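Long-range contacts in nicotinamide riboside transporter PnuC (Neisseria mucosa ATCC 25996, PDB 4QTN), which probably carries nicotinamide riboside, a vitamin B3 form and NAD precursor, across the bacterial inner membrane as a homotrimer: residues L74-V78 / L210-Y214; F82-E87 / T192-W196. All blocks are in the same frame, centred on the assembly; numbering follows the deposited sequence.

Interaction 1 (L74-V78 / L210-Y214); sequences LYAYV and LLLMY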
loop_
_atom_site.group_PDB
_atom_site.type_symbol
_atom_site.label_atom_id
_atom_site.label_comp_id
_atom_site.label_asym_id
_atom_site.label_seq_id
_atom_site.Cartn_x
_atom_site.Cartn_y
_atom_site.Cartn_z
ATOM N N LEU C 74 4.377 -15.754 -22.432
ATOM C CA LEU C 74 4.813 -14.439 -22.824
ATOM C C LEU C 74 5.702 -13.802 -21.746
ATOM O O LEU C 74 6.881 -13.510 -21.996
ATOM C CB LEU C 74 3.606 -13.552 -23.141
ATOM C CG LEU C 74 2.710 -14.040 -24.295
ATOM C CD1 LEU C 74 1.581 -13.055 -24.564
ATOM C CD2 LEU C 74 3.516 -14.289 -25.560
ATOM N N TYR C 75 5.147 -13.623 -20.544
ATOM C CA TYR C 75 5.884 -12.990 -19.445
ATOM C C TYR C 75 7.238 -13.649 -19.262
ATOM O O TYR C 75 8.238 -12.970 -19.012
ATOM C CB TYR C 75 5.077 -13.028 -18.141
ATOM C CG TYR C 75 5.818 -12.528 -16.899
ATOM C CD1 TYR C 75 5.776 -11.186 -16.525
ATOM C CD2 TYR C 75 6.514 -13.410 -16.079
ATOM C CE1 TYR C 75 6.439 -10.736 -15.384
ATOM C CE2 TYR C 75 7.184 -12.968 -14.946
ATOM C CZ TYR C 75 7.139 -11.637 -14.604
ATOM O OH TYR C 75 7.800 -11.210 -13.488
ATOM N N ALA C 76 7.283 -14.971 -19.419
ATOM C CA ALA C 76 8.538 -15.703 -19.249
ATOM C C ALA C 76 9.582 -15.204 -20.239
ATOM O O ALA C 76 10.741 -14.979 -19.880
ATOM C CB ALA C 76 8.317 -17.203 -19.401
ATOM N N TYR C 77 9.154 -15.006 -21.480
ATOM C CA TYR C 77 10.025 -14.484 -22.519
ATOM C C TYR C 77 10.449 -13.054 -22.160
ATOM O O TYR C 77 11.641 -12.768 -22.003
ATOM C CB TYR C 77 9.296 -14.532 -23.869
ATOM C CG TYR C 77 10.042 -13.929 -25.030
ATOM C CD1 TYR C 77 10.991 -14.657 -25.721
ATOM C CD2 TYR C 77 9.754 -12.639 -25.466
ATOM C CE1 TYR C 77 11.662 -14.110 -26.799
ATOM C CE2 TYR C 77 10.416 -12.080 -26.539
ATOM C CZ TYR C 77 11.369 -12.815 -27.205
ATOM O OH TYR C 77 12.028 -12.261 -28.285
ATOM N N VAL C 78 9.458 -12.191 -21.950
ATOM C CA VAL C 78 9.689 -10.778 -21.671
ATOM C C VAL C 78 10.553 -10.552 -20.424
ATOM O O VAL C 78 11.305 -9.589 -20.367
ATOM C CB VAL C 78 8.352 -9.998 -21.537
ATOM C CG1 VAL C 78 8.601 -8.535 -21.175
ATOM C CG2 VAL C 78 7.535 -10.106 -22.822
ATOM N N LEU C 210 4.381 -4.430 -17.459
ATOM C CA LEU C 210 4.481 -5.515 -16.481
ATOM C C LEU C 210 4.766 -5.040 -15.050
ATOM O O LEU C 210 4.262 -5.630 -14.090
ATOM C CB LEU C 210 5.481 -6.584 -16.932
ATOM C CG LEU C 210 5.146 -7.315 -18.240
ATOM C CD1 LEU C 210 6.047 -8.522 -18.439
ATOM C CD2 LEU C 210 3.681 -7.727 -18.290
ATOM N N LEU C 211 5.556 -3.974 -14.908
ATOM C CA LEU C 211 5.693 -3.312 -13.618
ATOM C C LEU C 211 4.339 -2.796 -13.168
ATOM O O LEU C 211 3.971 -2.945 -12.004
ATOM C CB LEU C 211 6.705 -2.166 -13.684
ATOM C CG LEU C 211 6.818 -1.255 -12.447
ATOM C CD1 LEU C 211 6.910 -2.049 -11.141
ATOM C CD2 LEU C 211 8.004 -0.323 -12.593
ATOM N N LEU C 212 3.585 -2.200 -14.095
ATOM C CA LEU C 212 2.232 -1.760 -13.775
ATOM C C LEU C 212 1.336 -2.939 -13.471
ATOM O O LEU C 212 0.527 -2.888 -12.544
ATOM C CB LEU C 212 1.629 -0.901 -14.887
ATOM C CG LEU C 212 1.427 0.581 -14.539
ATOM C CD1 LEU C 212 0.439 1.203 -15.498
ATOM C CD2 LEU C 212 0.951 0.785 -13.110
HETATM N N MSE C 213 1.503 -4.017 -14.233
HETATM C CA MSE C 213 0.747 -5.228 -13.994
HETATM C C MSE C 213 0.889 -5.697 -12.558
HETATM O O MSE C 213 -0.111 -6.002 -11.909
HETATM C CB MSE C 213 1.176 -6.324 -14.934
HETATM C CG MSE C 213 0.379 -7.559 -14.592
HETATM SE SE MSE C 213 1.029 -9.038 -15.671
HETATM C CE MSE C 213 2.726 -9.319 -14.721
ATOM N N TYR C 214 2.121 -5.749 -12.044
ATOM C CA TYR C 214 2.342 -6.203 -10.666
ATOM C C TYR C 214 1.785 -5.296 -9.591
ATOM O O TYR C 214 1.524 -5.756 -8.484
ATOM C CB TYR C 214 3.807 -6.543 -10.398
ATOM C CG TYR C 214 4.096 -7.947 -10.742
ATOM C CD1 TYR C 214 3.871 -8.959 -9.828
ATOM C CD2 TYR C 214 4.473 -8.294 -12.030
ATOM C CE1 TYR C 214 4.060 -10.283 -10.169
ATOM C CE2 TYR C 214 4.677 -9.615 -12.386
ATOM C CZ TYR C 214 4.461 -10.609 -11.454
ATOM O OH TYR C 214 4.654 -11.928 -11.798
#
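Tyr75 carries most of this contact, reaching from one transmembrane helix to another; the axes of 74-78 and 210-214 approach to 13.0 Å, with their N-to-C directions at 125°. Its CG stands anti to the backbone N (chi1 174°), which sends the ring across the gap to three residues of 210-214. Near the base of the ring, Tyr75 CD1 meets Leu210 CD1 at 3.3 Å. The methyl end of Met213, a selenomethionine whose chain bends at chi3, brings CE to 4.0 Å from the same Tyr75 CD1. Farther out, Tyr75 CE1 lies 3.7 Å from Tyr214 CE2, near the plane of the Tyr214 ring and at its edge. The two rings are oblique, with centroids 5.8 Å apart and planes at 50°. The phenol oxygen of Tyr75 is hydrogen-bonded to Glu87 and Trp196. One helical turn on, Val78 CG1 rests 3.7 Å from Leu210 CD1, so this leucine methyl touches both valine and tyrosine. Buried throughout, the contact has long side chains bridging membrane helices 64-80 and 208-234 beside the riboside pocket: the side chain of Tyr214 lies about 4 Å from bound nicotinamide riboside and from the side chain of Asn189.

Interaction 2 (F82-E87 / T192-W196); sequences FKLYGE and TISLW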
loop_
_atom_site.group_PDB
_atom_site.type_symbol
_atom_site.label_atom_id
_atom_site.label_comp_id
_atom_site.label_asym_id
_atom_site.label_seq_id
_atom_site.Cartn_x
_atom_site.Cartn_y
_atom_site.Cartn_z
ATOM N N PHE C 82 14.762 -8.968 -20.369
ATOM C CA PHE C 82 15.099 -7.911 -19.446
ATOM C C PHE C 82 16.148 -8.340 -18.430
ATOM O O PHE C 82 16.555 -7.547 -17.575
ATOM C CB PHE C 82 13.844 -7.390 -18.749
ATOM C CG PHE C 82 13.109 -6.345 -19.537
ATOM C CD1 PHE C 82 12.166 -6.712 -20.503
ATOM C CD2 PHE C 82 13.370 -4.988 -19.333
ATOM C CE1 PHE C 82 11.489 -5.749 -21.235
ATOM C CE2 PHE C 82 12.703 -4.026 -20.072
ATOM C CZ PHE C 82 11.756 -4.406 -21.020
ATOM N N LYS C 83 16.594 -9.588 -18.534
ATOM C CA LYS C 83 17.603 -10.131 -17.622
ATOM C C LYS C 83 17.060 -10.329 -16.183
ATOM O O LYS C 83 17.819 -10.263 -15.204
ATOM C CB LYS C 83 18.861 -9.243 -17.607
ATOM C CG LYS C 83 19.484 -8.996 -18.983
ATOM C CD LYS C 83 20.420 -7.788 -18.969
ATOM C CE LYS C 83 21.663 -8.046 -18.125
ATOM N NZ LYS C 83 22.117 -6.808 -17.435
ATOM N N LEU C 84 15.753 -10.564 -16.066
ATOM C CA LEU C 84 15.185 -11.077 -14.824
ATOM C C LEU C 84 15.129 -12.594 -14.911
ATOM O O LEU C 84 14.154 -13.169 -15.395
ATOM C CB LEU C 84 13.783 -10.478 -14.549
ATOM C CG LEU C 84 13.680 -9.184 -13.706
ATOM C CD1 LEU C 84 12.280 -8.588 -13.776
ATOM C CD2 LEU C 84 14.091 -9.404 -12.252
ATOM N N TYR C 85 16.203 -13.236 -14.467
ATOM C CA TYR C 85 16.362 -14.682 -14.635
ATOM C C TYR C 85 15.548 -15.500 -13.627
ATOM O O TYR C 85 15.155 -16.624 -13.915
ATOM C CB TYR C 85 17.849 -15.077 -14.598
ATOM C CG TYR C 85 18.698 -14.315 -15.597
ATOM C CD1 TYR C 85 18.483 -14.449 -16.978
ATOM C CD2 TYR C 85 19.708 -13.449 -15.168
ATOM C CE1 TYR C 85 19.248 -13.739 -17.895
ATOM C CE2 TYR C 85 20.478 -12.736 -16.079
ATOM C CZ TYR C 85 20.247 -12.885 -17.437
ATOM O OH TYR C 85 21.011 -12.183 -18.336
ATOM N N GLY C 86 15.288 -14.917 -12.455
ATOM C CA GLY C 86 14.408 -15.535 -11.465
ATOM C C GLY C 86 13.002 -15.754 -12.000
ATOM O O GLY C 86 12.430 -16.843 -11.857
ATOM N N GLU C 87 12.451 -14.727 -12.640
ATOM C CA GLU C 87 11.076 -14.781 -13.126
ATOM C C GLU C 87 10.935 -15.657 -14.358
ATOM O O GLU C 87 9.883 -16.228 -14.590
ATOM C CB GLU C 87 10.527 -13.373 -13.392
ATOM C CG GLU C 87 10.594 -12.448 -12.177
ATOM C CD GLU C 87 9.584 -12.810 -11.094
ATOM O OE1 GLU C 87 8.372 -12.760 -11.381
ATOM O OE2 GLU C 87 10.001 -13.130 -9.948
ATOM N N THR C 192 7.957 -8.858 -6.481
ATOM C CA THR C 192 8.115 -8.663 -7.931
ATOM C C THR C 192 8.016 -7.184 -8.402
ATOM O O THR C 192 8.603 -6.826 -9.429
ATOM C CB THR C 192 7.130 -9.512 -8.734
ATOM O OG1 THR C 192 7.117 -10.831 -8.210
ATOM C CG2 THR C 192 7.544 -9.572 -10.179
ATOM N N ILE C 193 7.276 -6.341 -7.670
ATOM C CA ILE C 193 7.267 -4.912 -7.980
ATOM C C ILE C 193 8.678 -4.354 -7.826
ATOM O O ILE C 193 9.166 -3.654 -8.715
ATOM C CB ILE C 193 6.264 -4.114 -7.114
ATOM C CG1 ILE C 193 4.839 -4.347 -7.588
ATOM C CG2 ILE C 193 6.538 -2.629 -7.220
ATOM C CD1 ILE C 193 3.800 -3.848 -6.615
ATOM N N SER C 194 9.345 -4.715 -6.716
ATOM C CA SER C 194 10.766 -4.357 -6.473
ATOM C C SER C 194 11.684 -4.901 -7.537
ATOM O O SER C 194 12.625 -4.241 -7.921
ATOM C CB SER C 194 11.248 -4.891 -5.130
ATOM O OG SER C 194 10.472 -4.404 -4.066
ATOM N N LEU C 195 11.437 -6.140 -7.969
ATOM C CA LEU C 195 12.220 -6.764 -9.051
ATOM C C LEU C 195 12.218 -5.948 -10.326
ATOM O O LEU C 195 13.274 -5.682 -10.892
ATOM C CB LEU C 195 11.730 -8.173 -9.344
ATOM C CG LEU C 195 12.207 -9.209 -8.354
ATOM C CD1 LEU C 195 12.031 -10.596 -8.945
ATOM C CD2 LEU C 195 13.661 -8.948 -7.983
ATOM N N TRP C 196 11.041 -5.549 -10.783
ATOM C CA TRP C 196 10.963 -4.725 -11.965
ATOM C C TRP C 196 11.375 -3.264 -11.709
ATOM O O TRP C 196 11.675 -2.542 -12.649
ATOM C CB TRP C 196 9.579 -4.788 -12.578
ATOM C CG TRP C 196 9.235 -6.095 -13.187
ATOM C CD1 TRP C 196 8.485 -7.076 -12.627
ATOM C CD2 TRP C 196 9.563 -6.541 -14.503
ATOM N NE1 TRP C 196 8.332 -8.120 -13.504
ATOM C CE2 TRP C 196 8.980 -7.817 -14.666
ATOM C CE3 TRP C 196 10.296 -5.990 -15.561
ATOM C CZ2 TRP C 196 9.113 -8.559 -15.840
ATOM C CZ3 TRP C 196 10.422 -6.725 -16.739
ATOM C CH2 TRP C 196 9.839 -8.000 -16.865
#
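The backbones of 82-87 and 192-196 stay well apart, with Leu84 CA 7.8 Å from Leu195 CA, as the first segment turns out of helix 64-80 through a Schellman motif at Lys83, where phi is positive, and starts helix 85-107 with Leu84 at the N-cap. Side chains bridge the gap. Phe82 and Trp196 form an edge-to-face pair: the indole turns its CZ3 edge to the phenyl face, Trp196 CZ3 lying 3.9 Å from Phe82 CG, and the planes meet at 69°. One face of the indole is covered by Leu84, whose CD1 sits 3.5 Å from the centroid of the Trp196 six-membered ring and only 13° off its normal, a CH-pi contact. The other methyl of this residue, Leu84 CD2, packs 3.9 Å from Leu195 CB. Glu87 bends at chi2 (-72°) and sets its carboxylate against two methyl groups: Glu87 OE1 lies 3.5 Å from Thr192 CG2, and Glu87 OE2 3.4 Å from Leu195 CD1. The polar demand of this buried group is met elsewhere, by the hydroxyl of Tyr75 at OE1 and, weakly, by Thr163 at OE2. Around this junction, helix 158-175 packs against Leu195 and Thr192, Tyr214 of helix 208-234 touches Glu87 and Thr192, and Ser79 of helix 64-80 touches the side chains of Glu87 and Trp196.

In the fold
Interaction 1 joins the last turns of helix 64-80 to the first turns of helix 208-234, and interaction 2 joins the start of helix 85-107 to helix 181-198; 64-80 and 85-107 are consecutive in the chain, as are 181-198 and 208-234. All five touching residues of interaction 1 are buried, its centre about 11 Å from that of the chain; in interaction 2, centred about 15 Å out, Phe82 is partly exposed. Apolar side chains and oblique rings make the first, whereas the second adds an edge-to-face pair, a CH-pi contact and a buried carboxylate. The Tyr75 hydroxyl couples them, with Tyr75 OH 2.7 Å from Glu87 OE1 and 3.1 Å from Trp196 NE1, both probable hydrogen bonds.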